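Local coordinates for ribosome biogenesis GTPase A (Thermotoga maritima, PDB 3CNN), which probably acts as a GTP-binding GTPase needed for a late step in assembly of the large (50S) ribosomal subunit, where it binds 23S rRNA, at residues V102-V107 / V146-T151; A193-I198 / V243-P248. All coordinates share one frame; numbering follows the deposited sequence.

Contact 1. Residues V102-V107 / V146-T151; sequences VLIVGV and VKILDT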
ATOM      1  N   VAL A 102      13.102   0.657 -15.888  1.00 44.68           N
ATOM      2  CA  VAL A 102      12.383   0.386 -14.641  1.00 44.14           C
ATOM      3  C   VAL A 102      10.860   0.394 -14.780  1.00 43.72           C
ATOM      4  O   VAL A 102      10.280   1.292 -15.393  1.00 43.95           O
ATOM      5  CB  VAL A 102      12.801   1.379 -13.518  1.00 44.28           C
ATOM      6  CG1 VAL A 102      11.989   1.152 -12.229  1.00 44.04           C
ATOM      7  CG2 VAL A 102      14.307   1.304 -13.245  1.00 43.38           C
ATOM      8  N   LEU A 103      10.227  -0.614 -14.185  1.00 43.06           N
ATOM      9  CA  LEU A 103       8.776  -0.624 -14.010  1.00 42.50           C
ATOM     10  C   LEU A 103       8.418  -0.388 -12.544  1.00 41.96           C
ATOM     11  O   LEU A 103       8.963  -1.030 -11.646  1.00 41.32           O
ATOM     12  CB  LEU A 103       8.157  -1.932 -14.543  1.00 42.29           C
ATOM     13  CG  LEU A 103       6.662  -2.204 -14.298  1.00 42.12           C
ATOM     14  CD1 LEU A 103       5.741  -1.303 -15.083  1.00 39.55           C
ATOM     15  CD2 LEU A 103       6.338  -3.652 -14.577  1.00 42.77           C
ATOM     16  N   ILE A 104       7.532   0.578 -12.319  1.00 42.05           N
ATOM     17  CA  ILE A 104       6.923   0.782 -11.001  1.00 41.75           C
ATOM     18  C   ILE A 104       5.680  -0.118 -10.927  1.00 41.75           C
ATOM     19  O   ILE A 104       4.763  -0.000 -11.751  1.00 40.96           O
ATOM     20  CB  ILE A 104       6.538   2.273 -10.744  1.00 41.90           C
ATOM     21  CG1 ILE A 104       7.737   3.228 -10.977  1.00 41.33           C
ATOM     22  CG2 ILE A 104       5.943   2.448  -9.344  1.00 41.64           C
ATOM     23  CD1 ILE A 104       9.009   2.907 -10.187  1.00 36.71           C
ATOM     24  N   VAL A 105       5.670  -1.023  -9.952  1.00 41.56           N
ATOM     25  CA  VAL A 105       4.586  -2.000  -9.832  1.00 41.92           C
ATOM     26  C   VAL A 105       3.982  -2.056  -8.405  1.00 41.26           C
ATOM     27  O   VAL A 105       4.634  -1.703  -7.421  1.00 40.53           O
ATOM     28  CB  VAL A 105       5.078  -3.395 -10.303  1.00 42.03           C
ATOM     29  CG1 VAL A 105       5.492  -4.267  -9.141  1.00 42.13           C
ATOM     30  CG2 VAL A 105       4.019  -4.077 -11.107  1.00 44.41           C
ATOM     31  N   GLY A 106       2.725  -2.479  -8.310  1.00 41.21           N
ATOM     32  CA  GLY A 106       2.097  -2.733  -7.018  1.00 40.56           C
ATOM     33  C   GLY A 106       0.590  -2.887  -7.093  1.00 40.49           C
ATOM     34  O   GLY A 106      -0.046  -2.553  -8.108  1.00 40.20           O
ATOM     35  N   VAL A 107       0.018  -3.384  -5.995  1.00 40.00           N
ATOM     36  CA  VAL A 107      -1.438  -3.479  -5.846  1.00 38.79           C
ATOM     37  C   VAL A 107      -2.001  -2.063  -5.783  1.00 38.27           C
ATOM     38  O   VAL A 107      -1.239  -1.117  -5.604  1.00 37.95           O
ATOM     39  CB  VAL A 107      -1.841  -4.398  -4.640  1.00 38.42           C
ATOM     40  CG1 VAL A 107      -1.182  -5.781  -4.783  1.00 36.61           C
ATOM     41  CG2 VAL A 107      -1.490  -3.757  -3.284  1.00 39.51           C
ATOM     42  N   VAL A 146      18.983   6.720 -16.945  1.00 47.16           N
ATOM     43  CA  VAL A 146      18.095   5.641 -16.471  1.00 46.85           C
ATOM     44  C   VAL A 146      16.684   5.902 -16.969  1.00 46.88           C
ATOM     45  O   VAL A 146      16.205   7.034 -16.939  1.00 46.73           O
ATOM     46  CB  VAL A 146      18.124   5.494 -14.930  1.00 47.06           C
ATOM     47  CG1 VAL A 146      16.889   4.717 -14.406  1.00 46.82           C
ATOM     48  CG2 VAL A 146      19.434   4.834 -14.477  1.00 45.73           C
ATOM     49  N   LYS A 147      16.041   4.857 -17.472  1.00 47.08           N
ATOM     50  CA  LYS A 147      14.692   4.985 -18.030  1.00 47.58           C
ATOM     51  C   LYS A 147      13.660   4.391 -17.069  1.00 47.40           C
ATOM     52  O   LYS A 147      13.909   3.358 -16.440  1.00 47.19           O
ATOM     53  CB  LYS A 147      14.595   4.272 -19.385  1.00 47.40           C
ATOM     54  CG  LYS A 147      14.968   5.097 -20.587  1.00 48.05           C
ATOM     55  CD  LYS A 147      14.993   4.222 -21.839  1.00 48.53           C
ATOM     56  CE  LYS A 147      15.700   4.903 -22.999  1.00 49.44           C
ATOM     57  NZ  LYS A 147      17.116   5.315 -22.669  1.00 49.08           N
ATOM     58  N   ILE A 148      12.505   5.045 -16.972  1.00 47.62           N
ATOM     59  CA  ILE A 148      11.400   4.567 -16.134  1.00 47.47           C
ATOM     60  C   ILE A 148      10.105   4.728 -16.907  1.00 48.02           C
ATOM     61  O   ILE A 148       9.837   5.805 -17.427  1.00 48.00           O
ATOM     62  CB  ILE A 148      11.324   5.338 -14.764  1.00 47.66           C
ATOM     63  CG1 ILE A 148      12.666   5.261 -14.014  1.00 46.09           C
ATOM     64  CG2 ILE A 148      10.151   4.810 -13.884  1.00 46.95           C
ATOM     65  CD1 ILE A 148      12.834   6.243 -12.901  1.00 46.52           C
ATOM     66  N   LEU A 149       9.309   3.660 -17.011  1.00 48.69           N
ATOM     67  CA  LEU A 149       8.005   3.756 -17.678  1.00 49.37           C
ATOM     68  C   LEU A 149       7.164   4.766 -16.912  1.00 49.94           C
ATOM     69  O   LEU A 149       7.219   4.800 -15.682  1.00 50.11           O
ATOM     70  CB  LEU A 149       7.301   2.389 -17.755  1.00 49.25           C
ATOM     71  CG  LEU A 149       7.947   1.306 -18.643  1.00 49.92           C
ATOM     72  CD1 LEU A 149       7.375  -0.082 -18.383  1.00 49.31           C
ATOM     73  CD2 LEU A 149       7.879   1.652 -20.149  1.00 49.80           C
ATOM     74  N   ASP A 150       6.414   5.605 -17.625  1.00 50.60           N
ATOM     75  CA  ASP A 150       5.658   6.677 -16.961  1.00 51.59           C
ATOM     76  C   ASP A 150       4.296   6.227 -16.401  1.00 51.85           C
ATOM     77  O   ASP A 150       3.552   7.044 -15.837  1.00 52.06           O
ATOM     78  CB  ASP A 150       5.514   7.925 -17.857  1.00 51.57           C
ATOM     79  CG  ASP A 150       4.660   7.685 -19.099  1.00 52.97           C
ATOM     80  OD1 ASP A 150       4.429   8.679 -19.828  1.00 54.71           O
ATOM     81  OD2 ASP A 150       4.220   6.534 -19.365  1.00 53.58           O
ATOM     82  N   THR A 151       3.998   4.936 -16.575  1.00 51.63           N
ATOM     83  CA  THR A 151       2.762   4.317 -16.128  1.00 51.85           C
ATOM     84  C   THR A 151       3.119   3.097 -15.276  1.00 51.57           C
ATOM     85  O   THR A 151       3.961   2.280 -15.684  1.00 51.53           O
ATOM     86  CB  THR A 151       1.892   3.882 -17.337  1.00 51.86           C
ATOM     87  OG1 THR A 151       1.695   4.999 -18.205  1.00 53.74           O
ATOM     88  CG2 THR A 151       0.532   3.377 -16.901  1.00 52.52           C
TER
HETATM   89  O   HOH W   1       6.419   2.263 -14.436  1.00 38.72           O
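Val102 and Ile148 are bridge partners on two parallel strands, and their side chains rise from the same face of the sheet, with Val102 CB 3.9 Å from Ile148 CG1. The branch at Ile148 CB divides the work: CG1 serves Val102, while CG2, trans to the backbone N, reaches Ile104, whose CG1 lies 4.1 Å from it. Helix 112-120 covers this face through Lys112 and Ile116 over Ile104 and Leu119 over Ile148. On the other face Leu103 and Leu149 meet methyl to methyl, CD1 to CD1 at 3.9 Å.

The pairing illustrates how a P-loop GTPase builds its nucleotide site on adjacent strands: strand 101-106 runs into the loop and the start of helix 112-120, where Asn109 to Thr114 bind GTP, and strand 147-154 carries the Asp-Thr-Pro-Gly sequence of the G3 motif, whose Gly153 also binds GTP.

Between the two faces the backbones are joined by hydrogen bonds. Leu149 N donates to Val102 O at 3.0 Å in a nearly straight bond (165° at the hydrogen), whereas the bond from Val102 N to Lys147 O, at 2.9 Å, is more bent (140°). Farther along, the strands diverge and a water bridges them, accepting from Ile104 N at 2.9 Å and donating to both Leu149 O and Thr151 O. At the polar edge Thr151 OG1 donates to Asp150 OD2 from above the carboxylate plane.

Contact 2. Residues A193-I198 / V243-P248; sequences ARSIGI and VSFERP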
ATOM      1  N   ALA A 193      -8.077  -2.268  16.056  1.00 44.24           N
ATOM      2  CA  ALA A 193      -8.218  -2.156  17.512  1.00 46.19           C
ATOM      3  C   ALA A 193      -7.007  -2.693  18.259  1.00 48.08           C
ATOM      4  O   ALA A 193      -6.376  -1.964  19.017  1.00 48.44           O
ATOM      5  CB  ALA A 193      -9.482  -2.880  17.974  1.00 45.27           C
ATOM      6  N   ARG A 194      -6.681  -3.967  18.030  1.00 50.48           N
ATOM      7  CA  ARG A 194      -5.480  -4.587  18.605  1.00 52.95           C
ATOM      8  C   ARG A 194      -4.217  -3.754  18.387  1.00 53.68           C
ATOM      9  O   ARG A 194      -3.423  -3.590  19.309  1.00 54.55           O
ATOM     10  CB  ARG A 194      -5.266  -5.998  18.048  1.00 53.25           C
ATOM     11  CG  ARG A 194      -3.940  -6.650  18.445  1.00 57.06           C
ATOM     12  CD  ARG A 194      -3.877  -7.063  19.936  1.00 63.03           C
ATOM     13  NE  ARG A 194      -4.630  -8.293  20.204  1.00 66.23           N
ATOM     14  CZ  ARG A 194      -4.406  -9.122  21.224  1.00 68.12           C
ATOM     15  NH1 ARG A 194      -3.434  -8.873  22.101  1.00 68.93           N
ATOM     16  NH2 ARG A 194      -5.154 -10.217  21.367  1.00 68.49           N
ATOM     17  N   SER A 195      -4.033  -3.229  17.176  1.00 54.50           N
ATOM     18  CA  SER A 195      -2.775  -2.567  16.835  1.00 55.16           C
ATOM     19  C   SER A 195      -2.781  -1.077  17.191  1.00 55.39           C
ATOM     20  O   SER A 195      -1.808  -0.362  16.936  1.00 55.56           O
ATOM     21  CB  SER A 195      -2.363  -2.833  15.373  1.00 55.43           C
ATOM     22  OG  SER A 195      -3.016  -1.981  14.453  1.00 56.01           O
ATOM     23  N   ILE A 196      -3.863  -0.631  17.820  1.00 55.49           N
ATOM     24  CA  ILE A 196      -3.920   0.723  18.341  1.00 55.43           C
ATOM     25  C   ILE A 196      -4.163   0.739  19.856  1.00 55.60           C
ATOM     26  O   ILE A 196      -3.487   1.477  20.555  1.00 56.15           O
ATOM     27  CB  ILE A 196      -4.885   1.659  17.511  1.00 55.44           C
ATOM     28  CG1 ILE A 196      -4.354   3.095  17.508  1.00 55.05           C
ATOM     29  CG2 ILE A 196      -6.352   1.555  17.974  1.00 54.64           C
ATOM     30  CD1 ILE A 196      -5.279   4.111  16.878  1.00 55.37           C
ATOM     31  N   GLY A 197      -5.085  -0.089  20.360  1.00 55.61           N
ATOM     32  CA  GLY A 197      -5.403  -0.152  21.794  1.00 54.95           C
ATOM     33  C   GLY A 197      -6.868  -0.434  22.125  1.00 55.27           C
ATOM     34  O   GLY A 197      -7.186  -1.006  23.178  1.00 55.28           O
ATOM     35  N   ILE A 198      -7.774  -0.009  21.245  1.00 55.12           N
ATOM     36  CA  ILE A 198      -9.209  -0.255  21.417  1.00 54.50           C
ATOM     37  C   ILE A 198      -9.494  -1.682  21.867  1.00 54.16           C
ATOM     38  O   ILE A 198      -8.765  -2.611  21.504  1.00 54.16           O
ATOM     39  CB  ILE A 198      -9.996  -0.019  20.116  1.00 54.18           C
ATOM     40  CG1 ILE A 198      -9.887   1.432  19.667  1.00 53.73           C
ATOM     41  CG2 ILE A 198     -11.465  -0.442  20.286  1.00 54.45           C
ATOM     42  CD1 ILE A 198     -10.667   1.718  18.420  1.00 53.04           C
ATOM     43  N   VAL A 243      -0.306   3.801  12.620  1.00 44.86           N
ATOM     44  CA  VAL A 243      -0.660   2.420  12.924  1.00 43.73           C
ATOM     45  C   VAL A 243      -0.202   1.491  11.780  1.00 42.99           C
ATOM     46  O   VAL A 243      -0.453   1.797  10.614  1.00 42.25           O
ATOM     47  CB  VAL A 243      -2.212   2.326  13.090  1.00 43.72           C
ATOM     48  CG1 VAL A 243      -2.683   0.907  13.186  1.00 44.29           C
ATOM     49  CG2 VAL A 243      -2.667   3.109  14.311  1.00 44.21           C
ATOM     50  N   SER A 244       0.462   0.377  12.120  1.00 42.10           N
ATOM     51  CA  SER A 244       0.728  -0.730  11.172  1.00 41.45           C
ATOM     52  C   SER A 244      -0.174  -1.939  11.457  1.00 41.23           C
ATOM     53  O   SER A 244      -0.656  -2.111  12.576  1.00 41.48           O
ATOM     54  CB  SER A 244       2.209  -1.135  11.154  1.00 40.97           C
ATOM     55  OG  SER A 244       3.015  -0.034  10.775  1.00 40.22           O
ATOM     56  N   PHE A 245      -0.398  -2.768  10.443  1.00 40.83           N
ATOM     57  CA  PHE A 245      -1.461  -3.772  10.495  1.00 40.85           C
ATOM     58  C   PHE A 245      -0.898  -5.164  10.477  1.00 41.69           C
ATOM     59  O   PHE A 245      -1.616  -6.132  10.701  1.00 41.24           O
ATOM     60  CB  PHE A 245      -2.447  -3.568   9.342  1.00 40.51           C
ATOM     61  CG  PHE A 245      -2.953  -2.153   9.235  1.00 38.82           C
ATOM     62  CD1 PHE A 245      -3.630  -1.558  10.307  1.00 37.06           C
ATOM     63  CD2 PHE A 245      -2.715  -1.404   8.091  1.00 36.46           C
ATOM     64  CE1 PHE A 245      -4.088  -0.249  10.227  1.00 36.60           C
ATOM     65  CE2 PHE A 245      -3.163  -0.096   7.995  1.00 36.66           C
ATOM     66  CZ  PHE A 245      -3.856   0.489   9.072  1.00 38.02           C
ATOM     67  N   GLU A 246       0.399  -5.266  10.214  1.00 43.16           N
ATOM     68  CA  GLU A 246       1.069  -6.543  10.375  1.00 44.79           C
ATOM     69  C   GLU A 246       2.554  -6.402  10.737  1.00 46.84           C
ATOM     70  O   GLU A 246       3.193  -5.367  10.452  1.00 47.09           O
ATOM     71  CB  GLU A 246       0.806  -7.490   9.179  1.00 44.73           C
ATOM     72  CG  GLU A 246       1.385  -7.076   7.852  1.00 43.12           C
ATOM     73  CD  GLU A 246       0.806  -7.852   6.672  1.00 43.76           C
ATOM     74  OE1 GLU A 246       0.184  -8.929   6.831  1.00 42.47           O
ATOM     75  OE2 GLU A 246       0.975  -7.369   5.547  1.00 44.05           O
ATOM     76  N   ARG A 247       3.062  -7.456  11.380  1.00 48.67           N
ATOM     77  CA  ARG A 247       4.399  -7.529  11.963  1.00 51.01           C
ATOM     78  C   ARG A 247       5.055  -8.814  11.465  1.00 52.47           C
ATOM     79  O   ARG A 247       4.356  -9.786  11.212  1.00 52.53           O
ATOM     80  CB  ARG A 247       4.289  -7.531  13.493  1.00 50.88           C
ATOM     81  CG  ARG A 247       4.248  -6.138  14.065  1.00 52.09           C
ATOM     82  CD  ARG A 247       3.211  -5.906  15.162  1.00 53.66           C
ATOM     83  NE  ARG A 247       3.010  -4.458  15.294  1.00 55.33           N
ATOM     84  CZ  ARG A 247       1.965  -3.771  14.822  1.00 55.62           C
ATOM     85  NH1 ARG A 247       0.954  -4.393  14.208  1.00 56.21           N
ATOM     86  NH2 ARG A 247       1.926  -2.449  14.982  1.00 52.45           N
ATOM     87  N   PRO A 248       6.393  -8.827  11.284  1.00 54.11           N
ATOM     88  CA  PRO A 248       6.983 -10.065  10.739  1.00 55.74           C
ATOM     89  C   PRO A 248       6.828 -11.291  11.664  1.00 57.46           C
ATOM     90  O   PRO A 248       6.802 -12.424  11.176  1.00 57.81           O
ATOM     91  CB  PRO A 248       8.460  -9.709  10.522  1.00 55.53           C
ATOM     92  CG  PRO A 248       8.564  -8.217  10.726  1.00 54.77           C
ATOM     93  CD  PRO A 248       7.402  -7.782  11.543  1.00 53.95           C
TER
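Val243 presses its two methyls against Ser195 and Ile196, just past helix 182-194, and here the packing is tight: CG1 stands 3.2 Å from Ser195 OG, and CG2 lies 3.6 Å from Ile196 CG1. The valine is buried, and its side chain meets that of Ile196 at about a right angle. With CG1 trans to the backbone N (chi1 171°), the two methyls diverge so that each finds a different neighbour. An alanine here would lose both methyls and would probably open a gap beside Ser195 OG, leaving Ile196 without its apolar partner.

Ser195 OG lies 3.0 Å from Ser244 O and is also within hydrogen-bonding reach of Ile191 O, a turn back in the helix, with one proton for the two. Ser244 O is approached as well by Arg247 NH1 at 3.2 Å, from well above the carbonyl plane; a bend at chi2 (136°) brings the guanidinium back to this carbonyl.

The solvent side is looser. Arg247 NH1 comes no nearer to Ser195 than 3.8 Å, to CB, and Ile196, which meets Val243 CG2 through CG1 and CD1, is otherwise an exposed residue. Ala193 O accepts from both Ile196 N and Gly197 N, and Gly197 turns the chain with a positive phi. What results is the segment at the C-terminal side of helix 182-194 docked against an irregular C-terminal tail, which Ser244 OG ties to Asp60 N at the GTPase domain.

How the contacts relate
Contact 1 is complete in the sequence before contact 2 begins, and the chain's centre lies between them, their own centres being about 31 Å apart. They share no strand or helix. Contact 1 joins neighbouring strands inside the mixed sheet of the GTPase domain, close to the bound GTP; contact 2 lies where the helical C-terminal part meets the tail that follows helix 224-236. That tail leads back to the GTPase domain, with Arg247 and Pro248 touching helix 61-73. One contact thus belongs to the nucleotide-binding framework, the other to the junction between that framework and the C-terminal helices.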